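Local coordinates for solute-binding periplasmic protein of iron/siderophore ABC transporter (Yersinia pestis, PDB 6B2Y) that probably captures chelated iron in the periplasm and hands it to an ABC transporter for uptake into the cell, at residues A[49-54]-A[130-135]. Residues are numbered along the deposited sequence; the frame is centred on the assembly and turned at random.
Sequences VTIPAK and PDIAIF
I51, P52 and K54 make a small van der Waals contact with D131 and I132, apolar at its buried end and polar around D131, packing the loop that follows the N-terminal hairpin strand 48-50 against the entry to the parallel-sheet strand 132-136. Together the two segments bury 161 Å² of surface. At its inner end the contact is a meeting of methyl groups: I51 CD1 lies 3.6 Å from I132 CD1, and the two side chains cross at a slant. I132 extends fully, with both side-chain torsions anti (chi1 -166°, chi2 163°), and the chain reaches across toward the loop. I51 comes to meet it with a bent chain, CG1 lying beside its own backbone N and CD1 folded back by a chi2 of -55°.

Nearer the surface, CG and CD of the P52 ring come up to the carbonyl oxygen of D131. P52 CG is 3.9 Å from D131 O and P52 CD 4.0 Å from the same atom, while P52 CG also lies 4.4 Å from D131 CB. The D131 carboxylate passes close to the end of the loop, where D131 OD2 is 4.0 Å from K54 O; both are acceptors and cannot bond each other. OD2 is instead gripped by two backbone amides, E56 N and R57 N, which pin the aspartate to the chain leading into strand 58-60.

V160 of strand 159-162 touches both isoleucines, with V55 and I58 also against I132. Strand 132-136 runs between strands 58-60 and 159-162 in the five-stranded parallel sheet, whose 3-2-1-4-5 order is the Rossmann-like one of a periplasmic-binding-protein lobe; on the loop side P52 O accepts a hydrogen bond from H184, just beyond helix 168-182.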
loop_
_atom_site.group_PDB
_atom_site.type_symbol
_atom_site.label_atom_id
_atom_site.label_comp_id
_atom_site.label_asym_id
_atom_site.label_seq_id
_atom_site.Cartn_x
_atom_site.Cartn_y
_atom_site.Cartn_z
ATOM N N VAL A 49 15.543 17.982 -9.352
ATOM C CA VAL A 49 14.327 18.708 -9.692
ATOM C C VAL A 49 14.306 20.011 -8.912
ATOM O O VAL A 49 14.410 19.994 -7.684
ATOM C CB VAL A 49 13.075 17.868 -9.356
ATOM C CG1 VAL A 49 11.776 18.592 -9.739
ATOM C CG2 VAL A 49 13.158 16.492 -10.015
ATOM N N THR A 50 14.136 21.135 -9.606
ATOM C CA THR A 50 13.962 22.404 -8.905
ATOM C C THR A 50 12.531 22.528 -8.384
ATOM O O THR A 50 11.568 22.267 -9.118
ATOM C CB THR A 50 14.297 23.585 -9.825
ATOM O OG1 THR A 50 15.694 23.578 -10.132
ATOM C CG2 THR A 50 13.956 24.915 -9.149
ATOM N N ILE A 51 12.398 22.943 -7.125
ATOM C CA ILE A 51 11.121 23.005 -6.426
ATOM C C ILE A 51 10.852 24.458 -6.055
ATOM O O ILE A 51 11.735 25.116 -5.503
ATOM C CB ILE A 51 11.118 22.128 -5.160
ATOM C CG1 ILE A 51 11.367 20.668 -5.535
ATOM C CG2 ILE A 51 9.815 22.287 -4.372
ATOM C CD1 ILE A 51 10.415 20.118 -6.563
ATOM N N PRO A 52 9.653 24.985 -6.294
ATOM C CA PRO A 52 9.356 26.354 -5.855
ATOM C C PRO A 52 9.292 26.445 -4.339
ATOM O O PRO A 52 8.911 25.496 -3.649
ATOM C CB PRO A 52 7.990 26.637 -6.484
ATOM C CG PRO A 52 7.361 25.263 -6.594
ATOM C CD PRO A 52 8.498 24.352 -6.951
ATOM N N ALA A 53 9.662 27.619 -3.822
ATOM C CA ALA A 53 9.691 27.819 -2.377
ATOM C C ALA A 53 8.316 27.702 -1.744
ATOM O O ALA A 53 8.218 27.418 -0.544
ATOM C CB ALA A 53 10.292 29.189 -2.049
ATOM N N LYS A 54 7.258 27.912 -2.519
ATOM C CA LYS A 54 5.887 27.812 -2.044
ATOM C C LYS A 54 5.179 26.744 -2.862
ATOM O O LYS A 54 5.240 26.766 -4.098
ATOM C CB LYS A 54 5.155 29.151 -2.182
ATOM C CG LYS A 54 5.706 30.276 -1.307
ATOM C CD LYS A 54 4.609 31.302 -1.010
ATOM C CE LYS A 54 4.982 32.208 0.153
ATOM N NZ LYS A 54 4.758 31.545 1.471
ATOM N N PRO A 130 -0.629 23.555 -11.649
ATOM C CA PRO A 130 0.027 22.807 -10.574
ATOM C C PRO A 130 1.414 23.362 -10.275
ATOM O O PRO A 130 2.135 23.794 -11.180
ATOM C CB PRO A 130 0.093 21.381 -11.131
ATOM C CG PRO A 130 0.209 21.571 -12.596
ATOM C CD PRO A 130 -0.581 22.820 -12.928
ATOM N N ASP A 131 1.763 23.375 -8.979
ATOM C CA ASP A 131 3.104 23.743 -8.524
ATOM C C ASP A 131 4.069 22.565 -8.611
ATOM O O ASP A 131 5.284 22.765 -8.714
ATOM C CB ASP A 131 3.075 24.221 -7.063
ATOM C CG ASP A 131 2.320 25.524 -6.863
ATOM O OD1 ASP A 131 2.332 26.375 -7.778
ATOM O OD2 ASP A 131 1.729 25.702 -5.774
ATOM N N ILE A 132 3.547 21.344 -8.548
ATOM C CA ILE A 132 4.354 20.134 -8.465
ATOM C C ILE A 132 3.444 18.948 -8.762
ATOM O O ILE A 132 2.232 19.007 -8.508
ATOM C CB ILE A 132 5.009 20.012 -7.074
ATOM C CG1 ILE A 132 6.119 18.961 -7.076
ATOM C CG2 ILE A 132 3.958 19.715 -5.996
ATOM C CD1 ILE A 132 7.047 19.081 -5.892
ATOM N N ALA A 133 4.010 17.874 -9.311
ATOM C CA ALA A 133 3.294 16.624 -9.538
ATOM C C ALA A 133 4.123 15.466 -8.994
ATOM O O ALA A 133 5.354 15.494 -9.067
ATOM C CB ALA A 133 3.002 16.410 -11.031
ATOM N N ILE A 134 3.456 14.458 -8.439
ATOM C CA ILE A 134 4.138 13.324 -7.814
ATOM C C ILE A 134 3.735 12.054 -8.546
ATOM O O ILE A 134 2.545 11.849 -8.818
ATOM C CB ILE A 134 3.793 13.215 -6.315
ATOM C CG1 ILE A 134 4.025 14.559 -5.608
ATOM C CG2 ILE A 134 4.602 12.117 -5.670
ATOM C CD1 ILE A 134 3.377 14.644 -4.243
ATOM N N PHE A 135 4.720 11.214 -8.880
ATOM C CA PHE A 135 4.477 9.901 -9.466
ATOM C C PHE A 135 5.283 8.845 -8.731
ATOM O O PHE A 135 6.188 9.152 -7.955
ATOM C CB PHE A 135 4.860 9.842 -10.950
ATOM C CG PHE A 135 3.996 10.677 -11.835
ATOM C CD1 PHE A 135 4.195 12.047 -11.923
ATOM C CD2 PHE A 135 3.011 10.089 -12.608
ATOM C CE1 PHE A 135 3.409 12.817 -12.752
ATOM C CE2 PHE A 135 2.233 10.858 -13.437
ATOM C CZ PHE A 135 2.432 12.215 -13.512
#